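Local coordinates for protein putative oxygenase (Streptomyces viridochromogenes Tue57, PDB 4XAA) that probably acts as an iron- and 2-oxoglutarate-dependent oxygenase of orthosomycin biosynthesis, built on a double-stranded beta-helix, at residues 53-58 against 72-77; 129-134 against 190-195; 140-145 against 180-185. All blocks are in the same frame, centred on the assembly; numbering follows the deposited sequence.

Interaction 1 of 3, residues 53-58 against 72-77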
loop_
_atom_site.group_PDB
_atom_site.type_symbol
_atom_site.label_atom_id
_atom_site.label_comp_id
_atom_site.label_asym_id
_atom_site.label_seq_id
_atom_site.Cartn_x
_atom_site.Cartn_y
_atom_site.Cartn_z
ATOM N N SER A 53 -8.613 -19.158 3.825
ATOM C CA SER A 53 -7.498 -19.709 3.063
ATOM C C SER A 53 -6.204 -19.054 3.490
ATOM O O SER A 53 -6.202 -18.066 4.227
ATOM C CB SER A 53 -7.717 -19.530 1.551
ATOM O OG SER A 53 -6.538 -19.074 0.889
ATOM N N ASP A 54 -5.104 -19.602 3.001
ATOM C CA ASP A 54 -3.792 -19.158 3.418
ATOM C C ASP A 54 -3.542 -17.707 3.038
ATOM O O ASP A 54 -2.970 -16.952 3.821
ATOM C CB ASP A 54 -2.713 -20.056 2.821
ATOM C CG ASP A 54 -1.398 -19.958 3.575
ATOM O OD1 ASP A 54 -1.311 -20.540 4.690
ATOM O OD2 ASP A 54 -0.463 -19.297 3.052
ATOM N N ASP A 55 -3.980 -17.319 1.844
ATOM C CA ASP A 55 -3.821 -15.939 1.382
ATOM C C ASP A 55 -4.704 -14.911 2.097
ATOM O O ASP A 55 -4.452 -13.707 2.000
ATOM C CB ASP A 55 -4.077 -15.857 -0.121
ATOM C CG ASP A 55 -2.995 -16.534 -0.920
ATOM O OD1 ASP A 55 -1.823 -16.420 -0.501
ATOM O OD2 ASP A 55 -3.322 -17.195 -1.941
ATOM N N TYR A 56 -5.735 -15.358 2.807
ATOM C CA TYR A 56 -6.550 -14.429 3.593
ATOM C C TYR A 56 -5.999 -14.272 5.022
ATOM O O TYR A 56 -6.324 -15.056 5.913
ATOM C CB TYR A 56 -7.999 -14.894 3.637
ATOM C CG TYR A 56 -8.785 -14.631 2.371
ATOM C CD1 TYR A 56 -8.428 -15.224 1.172
ATOM C CD2 TYR A 56 -9.900 -13.808 2.380
ATOM C CE1 TYR A 56 -9.148 -15.000 0.028
ATOM C CE2 TYR A 56 -10.634 -13.578 1.225
ATOM C CZ TYR A 56 -10.254 -14.175 0.056
ATOM O OH TYR A 56 -10.970 -13.959 -1.099
ATOM N N TRP A 57 -5.153 -13.268 5.230
ATOM C CA TRP A 57 -4.529 -13.047 6.536
ATOM C C TRP A 57 -5.474 -12.337 7.478
ATOM O O TRP A 57 -5.990 -11.265 7.152
ATOM C CB TRP A 57 -3.255 -12.219 6.417
ATOM C CG TRP A 57 -2.194 -12.840 5.607
ATOM C CD1 TRP A 57 -2.294 -13.959 4.846
ATOM C CD2 TRP A 57 -0.855 -12.363 5.452
ATOM N NE1 TRP A 57 -1.104 -14.212 4.229
ATOM C CE2 TRP A 57 -0.199 -13.247 4.584
ATOM C CE3 TRP A 57 -0.153 -11.259 5.956
ATOM C CZ2 TRP A 57 1.132 -13.079 4.207
ATOM C CZ3 TRP A 57 1.169 -11.093 5.589
ATOM C CH2 TRP A 57 1.798 -11.999 4.719
ATOM N N ASN A 58 -5.662 -12.926 8.657
ATOM C CA ASN A 58 -6.621 -12.435 9.634
ATOM C C ASN A 58 -6.149 -12.654 11.077
ATOM O O ASN A 58 -5.353 -13.551 11.344
ATOM C CB ASN A 58 -7.968 -13.123 9.422
ATOM C CG ASN A 58 -7.882 -14.639 9.594
ATOM O OD1 ASN A 58 -8.093 -15.166 10.689
ATOM N ND2 ASN A 58 -7.561 -15.340 8.514
ATOM N N VAL A 72 -5.274 -9.772 1.773
ATOM C CA VAL A 72 -5.351 -10.833 0.802
ATOM C C VAL A 72 -4.015 -10.871 0.068
ATOM O O VAL A 72 -3.658 -9.945 -0.642
ATOM C CB VAL A 72 -6.495 -10.646 -0.169
ATOM C CG1 VAL A 72 -6.599 -11.866 -1.066
ATOM C CG2 VAL A 72 -7.790 -10.449 0.588
ATOM N N HIS A 73 -3.270 -11.949 0.289
ATOM C CA HIS A 73 -1.915 -12.094 -0.218
ATOM C C HIS A 73 -1.997 -12.705 -1.590
ATOM O O HIS A 73 -3.036 -13.250 -1.954
ATOM C CB HIS A 73 -1.095 -12.970 0.721
ATOM C CG HIS A 73 0.380 -12.752 0.635
ATOM N ND1 HIS A 73 0.973 -11.538 0.916
ATOM C CD2 HIS A 73 1.390 -13.605 0.333
ATOM C CE1 HIS A 73 2.284 -11.648 0.783
ATOM N NE2 HIS A 73 2.562 -12.894 0.433
ATOM N N ASN A 74 -0.916 -12.609 -2.352
ATOM C CA ASN A 74 -0.912 -13.135 -3.701
ATOM C C ASN A 74 -2.143 -12.687 -4.481
ATOM O O ASN A 74 -2.860 -13.504 -5.052
ATOM C CB ASN A 74 -0.830 -14.655 -3.657
ATOM C CG ASN A 74 0.462 -15.139 -3.043
ATOM O OD1 ASN A 74 1.546 -14.719 -3.449
ATOM N ND2 ASN A 74 0.358 -16.021 -2.051
ATOM N N LEU A 75 -2.404 -11.385 -4.478
ATOM C CA LEU A 75 -3.650 -10.875 -5.031
ATOM C C LEU A 75 -3.832 -11.236 -6.509
ATOM O O LEU A 75 -4.949 -11.492 -6.950
ATOM C CB LEU A 75 -3.723 -9.357 -4.840
ATOM C CG LEU A 75 -5.012 -8.627 -5.228
ATOM C CD1 LEU A 75 -6.194 -9.148 -4.423
ATOM C CD2 LEU A 75 -4.850 -7.133 -5.036
ATOM N N GLU A 76 -2.733 -11.285 -7.260
ATOM C CA GLU A 76 -2.806 -11.544 -8.698
ATOM C C GLU A 76 -3.151 -12.995 -9.021
ATOM O O GLU A 76 -3.416 -13.337 -10.171
ATOM C CB GLU A 76 -1.484 -11.159 -9.368
ATOM C CG GLU A 76 -0.371 -12.201 -9.303
ATOM C CD GLU A 76 0.270 -12.337 -7.936
ATOM O OE1 GLU A 76 -0.281 -11.804 -6.950
ATOM O OE2 GLU A 76 1.340 -12.985 -7.846
ATOM N N LYS A 77 -3.151 -13.841 -7.996
ATOM C CA LYS A 77 -3.461 -15.262 -8.162
ATOM C C LYS A 77 -4.896 -15.556 -7.788
ATOM O O LYS A 77 -5.361 -16.676 -7.950
ATOM C CB LYS A 77 -2.537 -16.136 -7.303
ATOM C CG LYS A 77 -1.385 -16.738 -8.033
ATOM C CD LYS A 77 -0.264 -15.775 -8.192
ATOM C CE LYS A 77 0.971 -16.502 -8.716
ATOM N NZ LYS A 77 1.830 -15.570 -9.513
#
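W57 and H73 form an offset stack, an aromatic pair set beside the point where two antiparallel strands part company. The six-membered ring of W57 and the imidazole have centroids 4.6 Å apart and planes inclined by 23°. W57 CZ2 lies over the middle of the imidazole, with H73 ND1 its closest neighbour at 3.6 Å. H73 reaches this place because its CG stands anti to the backbone N (chi1 -156°). R71 meets both rings from outside the contact: it hydrogen-bonds H73 ND1 and makes a cation-pi interaction with W57.

Beneath the stack the backbone carries the pairing. H73 N donates a nearly straight bond to D55 O (2.7 Å, 167°), while V72 CA brings a CA-H...O contact to the same oxygen. D55 thus presents its carbonyl to one residue and its carboxylate to the next, since N74 ND2 donates to D55 OD1 at 2.7 Å. That amide arrives on the syn side but well out of the carboxylate plane, and the two flat groups are steeply turned against each other. Q78 engages the other oxygen, OD2, so both carboxylate oxygens have a partner.

Y56 and V72 are a non-hydrogen-bonded antiparallel pair. Their side chains lie side by side and point the same way, with both V72 methyls over one face of the phenol ring and V72 CG1 4.2 Å from Y56 CE1.

The contact lies at the margin of the large antiparallel sheet, where outermost strand 56-59 meets strand 68-72. Y56 packs on F46 of helix 29-47 and bonds L42 O through its hydroxyl, while V72 touches L111 of the next strand, 105-114.

Interaction 2 of 3, residues 129-134 against 190-195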
loop_
_atom_site.group_PDB
_atom_site.type_symbol
_atom_site.label_atom_id
_atom_site.label_comp_id
_atom_site.label_asym_id
_atom_site.label_seq_id
_atom_site.Cartn_x
_atom_site.Cartn_y
_atom_site.Cartn_z
ATOM N N VAL A 129 15.350 -4.142 3.064
ATOM C CA VAL A 129 16.600 -3.386 3.123
ATOM C C VAL A 129 17.749 -4.070 2.391
ATOM O O VAL A 129 18.899 -3.655 2.542
ATOM C CB VAL A 129 17.059 -3.110 4.567
ATOM C CG1 VAL A 129 16.011 -2.303 5.312
ATOM C CG2 VAL A 129 17.381 -4.408 5.282
ATOM N N ASN A 130 17.448 -5.092 1.588
ATOM C CA ASN A 130 18.483 -5.751 0.796
ATOM C C ASN A 130 18.631 -5.113 -0.588
ATOM O O ASN A 130 19.288 -5.659 -1.481
ATOM C CB ASN A 130 18.186 -7.247 0.668
ATOM C CG ASN A 130 16.942 -7.529 -0.150
ATOM O OD1 ASN A 130 16.073 -6.661 -0.321
ATOM N ND2 ASN A 130 16.843 -8.745 -0.662
ATOM N N VAL A 131 18.009 -3.953 -0.767
ATOM C CA VAL A 131 18.180 -3.187 -1.995
ATOM C C VAL A 131 18.490 -1.745 -1.644
ATOM O O VAL A 131 18.090 -1.258 -0.589
ATOM C CB VAL A 131 16.928 -3.234 -2.894
ATOM C CG1 VAL A 131 16.773 -4.602 -3.540
ATOM C CG2 VAL A 131 15.674 -2.847 -2.094
ATOM N N GLY A 132 19.199 -1.066 -2.536
ATOM C CA GLY A 132 19.513 0.332 -2.355
ATOM C C GLY A 132 18.264 1.187 -2.405
ATOM O O GLY A 132 17.196 0.716 -2.796
ATOM N N PRO A 133 18.384 2.457 -1.989
ATOM C CA PRO A 133 17.233 3.357 -2.058
ATOM C C PRO A 133 16.846 3.596 -3.502
ATOM O O PRO A 133 17.693 3.449 -4.390
ATOM C CB PRO A 133 17.737 4.646 -1.402
ATOM C CG PRO A 133 18.968 4.270 -0.668
ATOM C CD PRO A 133 19.565 3.108 -1.398
ATOM N N ARG A 134 15.582 3.940 -3.723
ATOM C CA ARG A 134 15.073 4.234 -5.061
ATOM C C ARG A 134 15.328 3.099 -6.045
ATOM O O ARG A 134 15.705 3.335 -7.185
ATOM C CB ARG A 134 15.687 5.528 -5.602
ATOM C CG ARG A 134 14.666 6.359 -6.315
ATOM C CD ARG A 134 15.288 7.413 -7.198
ATOM N NE ARG A 134 14.248 8.082 -7.972
ATOM C CZ ARG A 134 14.452 9.143 -8.737
ATOM N NH1 ARG A 134 15.667 9.662 -8.828
ATOM N NH2 ARG A 134 13.442 9.674 -9.420
ATOM N N HIS A 190 5.881 4.451 -2.358
ATOM C CA HIS A 190 6.865 4.591 -1.304
ATOM C C HIS A 190 7.981 3.590 -1.462
ATOM O O HIS A 190 7.799 2.468 -1.961
ATOM C CB HIS A 190 6.217 4.491 0.084
ATOM C CG HIS A 190 5.686 3.138 0.435
ATOM N ND1 HIS A 190 4.402 2.741 0.134
ATOM C CD2 HIS A 190 6.249 2.106 1.114
ATOM C CE1 HIS A 190 4.203 1.513 0.585
ATOM N NE2 HIS A 190 5.309 1.106 1.185
ATOM N N ASP A 191 9.163 4.038 -1.071
ATOM C CA ASP A 191 10.363 3.230 -1.172
ATOM C C ASP A 191 10.244 2.051 -0.191
ATOM O O ASP A 191 9.708 2.212 0.898
ATOM C CB ASP A 191 11.584 4.107 -0.889
ATOM C CG ASP A 191 12.879 3.451 -1.284
ATOM O OD1 ASP A 191 13.116 2.315 -0.816
ATOM O OD2 ASP A 191 13.654 4.069 -2.059
ATOM N N VAL A 192 10.705 0.867 -0.572
ATOM C CA VAL A 192 10.555 -0.282 0.320
ATOM C C VAL A 192 11.416 -0.145 1.567
ATOM O O VAL A 192 11.205 -0.858 2.536
ATOM C CB VAL A 192 10.916 -1.613 -0.368
ATOM C CG1 VAL A 192 9.854 -2.008 -1.383
ATOM C CG2 VAL A 192 12.279 -1.519 -1.001
ATOM N N ARG A 193 12.384 0.770 1.542
ATOM C CA ARG A 193 13.286 0.959 2.668
ATOM C C ARG A 193 12.693 1.910 3.687
ATOM O O ARG A 193 13.287 2.184 4.727
ATOM C CB ARG A 193 14.637 1.501 2.195
ATOM C CG ARG A 193 15.404 0.611 1.241
ATOM C CD ARG A 193 16.732 1.236 0.859
ATOM N NE ARG A 193 17.586 1.501 2.014
ATOM C CZ ARG A 193 18.407 0.602 2.556
ATOM N NH1 ARG A 193 18.481 -0.623 2.052
ATOM N NH2 ARG A 193 19.148 0.921 3.612
ATOM N N LEU A 194 11.518 2.436 3.373
ATOM C CA LEU A 194 10.927 3.467 4.204
ATOM C C LEU A 194 10.375 2.892 5.512
ATOM O O LEU A 194 9.720 1.850 5.523
ATOM C CB LEU A 194 9.827 4.192 3.427
ATOM C CG LEU A 194 9.036 5.264 4.176
ATOM C CD1 LEU A 194 9.819 6.567 4.260
ATOM C CD2 LEU A 194 7.690 5.469 3.492
ATOM N N VAL A 195 10.646 3.583 6.616
ATOM C CA VAL A 195 10.039 3.237 7.901
ATOM C C VAL A 195 8.606 3.753 7.900
ATOM O O VAL A 195 8.369 4.938 7.713
ATOM C CB VAL A 195 10.815 3.819 9.070
ATOM C CG1 VAL A 195 10.108 3.503 10.373
ATOM C CG2 VAL A 195 12.213 3.282 9.064
HETATM O O HOH W 1 14.568 1.079 -2.748
#
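D191 and R193 belong to a type I beta turn, D191 to L194, that ends strand 186-191 and grips the loop 129-134 through both its polar side chains. The turn leads directly to H196, which binds the nickel ion together with H125 and D127, an arrangement consistent with the two-histidine, one-carboxylate site of the family. The contact therefore joins the chain just after H125 and D127 to the chain just before H196, and H190 NE2 adds a second-shell hydrogen bond to D127 OD2.

D191 works with both carboxylate oxygens. D191 OD2 accepts from R134 N through its syn lone pair in a short bond of 2.6 Å. D191 OD1 is met on its anti side by R193 N at 2.9 Å, which makes an Asx turn and fixes the carboxylate against its own backbone. A water extends the bridge, hydrogen-bonded to D191 OD1 and to G132 O, each at 2.7 Å.

R193 runs past the loop with a bend at chi3 (59°), which turns the guanidinium so that NH1 faces two carbonyls. R193 NH1 donates to V131 O at 2.7 Å, bent to 140°, and weakly to V129 O at 3.1 Å. R193 CD also lies close to V131 O and to P133 N, so the aliphatic part of the arginine is packed along the loop backbone. A small apolar touch, V131 CG2 to V192 CG2 at 3.8 Å, adds to the grip.

The remaining guanidinium nitrogens turn to another loop, NE to H160 O and NH2 to L162 O and the carboxylate of D164. R193 is thus buried among carbonyl oxygens, with D164 as an acidic partner from outside the two segments, an environment that would favour its charged form, while backbone N-H groups and water probably stabilise D191 as a carboxylate.

Interaction 3 of 3, residues 140-145 against 180-185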
loop_
_atom_site.group_PDB
_atom_site.type_symbol
_atom_site.label_atom_id
_atom_site.label_comp_id
_atom_site.label_asym_id
_atom_site.label_seq_id
_atom_site.Cartn_x
_atom_site.Cartn_y
_atom_site.Cartn_z
ATOM N N SER A 140 0.588 2.036 -3.897
ATOM C CA SER A 140 -0.617 1.812 -3.127
ATOM C C SER A 140 -1.758 2.489 -3.842
ATOM O O SER A 140 -1.855 3.719 -3.852
ATOM C CB SER A 140 -0.469 2.342 -1.699
ATOM O OG SER A 140 0.640 1.741 -1.043
ATOM N N ILE A 141 -2.600 1.679 -4.469
ATOM C CA ILE A 141 -3.787 2.183 -5.132
ATOM C C ILE A 141 -4.927 2.230 -4.130
ATOM O O ILE A 141 -5.463 1.202 -3.732
ATOM C CB ILE A 141 -4.200 1.318 -6.343
ATOM C CG1 ILE A 141 -3.008 1.081 -7.272
ATOM C CG2 ILE A 141 -5.329 1.991 -7.090
ATOM C CD1 ILE A 141 -3.252 -0.027 -8.284
ATOM N N CYS A 142 -5.286 3.442 -3.736
ATOM C CA CYS A 142 -6.307 3.673 -2.725
ATOM C C CYS A 142 -7.714 3.567 -3.291
ATOM O O CYS A 142 -8.080 4.286 -4.223
ATOM C CB CYS A 142 -6.067 5.041 -2.099
ATOM S SG CYS A 142 -4.316 5.171 -1.655
ATOM N N LEU A 143 -8.499 2.652 -2.747
ATOM C CA LEU A 143 -9.842 2.434 -3.256
ATOM C C LEU A 143 -10.801 3.135 -2.308
ATOM O O LEU A 143 -12.008 3.126 -2.501
ATOM C CB LEU A 143 -10.158 0.935 -3.378
ATOM C CG LEU A 143 -9.086 0.028 -4.006
ATOM C CD1 LEU A 143 -9.492 -1.437 -3.897
ATOM C CD2 LEU A 143 -8.823 0.396 -5.458
ATOM N N ASP A 144 -10.237 3.763 -1.284
ATOM C CA ASP A 144 -11.010 4.580 -0.363
ATOM C C ASP A 144 -10.315 5.905 -0.006
ATOM O O ASP A 144 -9.092 6.051 -0.159
ATOM C CB ASP A 144 -11.300 3.790 0.908
ATOM C CG ASP A 144 -12.227 2.626 0.661
ATOM O OD1 ASP A 144 -13.414 2.875 0.384
ATOM O OD2 ASP A 144 -11.779 1.461 0.738
ATOM N N ASP A 145 -11.123 6.873 0.420
ATOM C CA ASP A 145 -10.651 8.030 1.177
ATOM C C ASP A 145 -10.013 7.543 2.474
ATOM O O ASP A 145 -10.619 6.772 3.203
ATOM C CB ASP A 145 -11.803 8.978 1.510
ATOM C CG ASP A 145 -12.282 9.776 0.311
ATOM O OD1 ASP A 145 -12.099 9.314 -0.828
ATOM O OD2 ASP A 145 -12.845 10.877 0.509
ATOM N N VAL A 180 -0.367 10.059 5.558
ATOM C CA VAL A 180 -0.543 10.289 4.137
ATOM C C VAL A 180 -2.019 10.179 3.809
ATOM O O VAL A 180 -2.512 9.099 3.497
ATOM C CB VAL A 180 0.272 9.299 3.271
ATOM C CG1 VAL A 180 0.063 9.594 1.794
ATOM C CG2 VAL A 180 1.750 9.404 3.596
ATOM N N PRO A 181 -2.739 11.308 3.915
ATOM C CA PRO A 181 -4.130 11.414 3.464
ATOM C C PRO A 181 -4.242 11.143 1.966
ATOM O O PRO A 181 -3.383 11.576 1.188
ATOM C CB PRO A 181 -4.501 12.870 3.786
ATOM C CG PRO A 181 -3.517 13.301 4.802
ATOM C CD PRO A 181 -2.254 12.568 4.503
ATOM N N VAL A 182 -5.291 10.429 1.570
ATOM C CA VAL A 182 -5.520 10.113 0.166
ATOM C C VAL A 182 -7.004 10.185 -0.172
ATOM O O VAL A 182 -7.857 9.968 0.679
ATOM C CB VAL A 182 -4.992 8.695 -0.201
ATOM C CG1 VAL A 182 -3.500 8.554 0.131
ATOM C CG2 VAL A 182 -5.796 7.623 0.517
ATOM N N SER A 183 -7.316 10.500 -1.421
ATOM C CA SER A 183 -8.671 10.302 -1.920
ATOM C C SER A 183 -8.702 9.007 -2.713
ATOM O O SER A 183 -7.674 8.562 -3.211
ATOM C CB SER A 183 -9.121 11.470 -2.796
ATOM O OG SER A 183 -8.525 12.681 -2.367
ATOM N N GLN A 184 -9.879 8.408 -2.830
ATOM C CA GLN A 184 -10.066 7.248 -3.682
ATOM C C GLN A 184 -9.541 7.537 -5.093
ATOM O O GLN A 184 -9.900 8.529 -5.711
ATOM C CB GLN A 184 -11.541 6.855 -3.721
ATOM C CG GLN A 184 -11.895 5.913 -4.854
ATOM C CD GLN A 184 -13.352 5.465 -4.835
ATOM O OE1 GLN A 184 -14.021 5.495 -3.800
ATOM N NE2 GLN A 184 -13.843 5.034 -5.991
ATOM N N GLY A 185 -8.659 6.674 -5.577
ATOM C CA GLY A 185 -8.054 6.853 -6.879
ATOM C C GLY A 185 -6.598 7.254 -6.780
ATOM O O GLY A 185 -5.834 7.064 -7.726
#
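D145 and Q184 bring the two flat groups of this contact. At the D145 carboxylate, Q184 N donates to D145 OD1 on the anti side, 3.1 Å away and well out of the plane, with S183 CA close to the same oxygen. Over one face of the Q184 amide lies L143 O, displaced toward OE1. L143 O and Q184 OE1, 3.4 Å apart, are both acceptors and meet without a hydrogen bond. With chi1 at 164°, Q184 points its CG away from the backbone N, and the extended chain beyond runs along the L143 carbonyl. Helix 29-47 touches it too, through I32 and K36.

Strands 136-142 and 186-191 are antiparallel neighbours in the large sheet of the double-stranded beta-helix, and here they run out into loops that stay joined. G185 N donates to C142 O in a bond of 2.8 Å and 171°; the strand pairing goes on with a backbone bond between C142 and D186. G185 has a positive phi (108°), a conformation that suits a residue without a side chain.

C142 points toward 180-185, and C142 SG packs against V182 CG2 at 3.6 Å; V188 of strand 186-191 also touches V182. I141 and L143 point away and touch helix 29-47. Beyond the strand end, D145 CA makes a CA-H...O contact of 3.4 Å with V182 O, while the carboxylate of D144 turns from the contact to a salt bridge with R208.

All three contacts reach the large antiparallel sheet. Interaction 1 comes first along the chain and sits at the edge strand 56-59 and its neighbour 68-72; interaction 3 is nested inside the loop closed by interaction 2. Interactions 2 and 3 share the neighbouring strands 136-142 and 186-191 and fall on opposite sides of the chain's centre, their own centres about 21 Å apart, yet they touch where H190 packs on S140. Interaction 1 stands apart, its nearest atoms about 12 Å from interaction 2 and about 7 Å from interaction 3. Together they lie at one sheet edge and at the two ends of a strand pair, within a fold that holds a nickel ion.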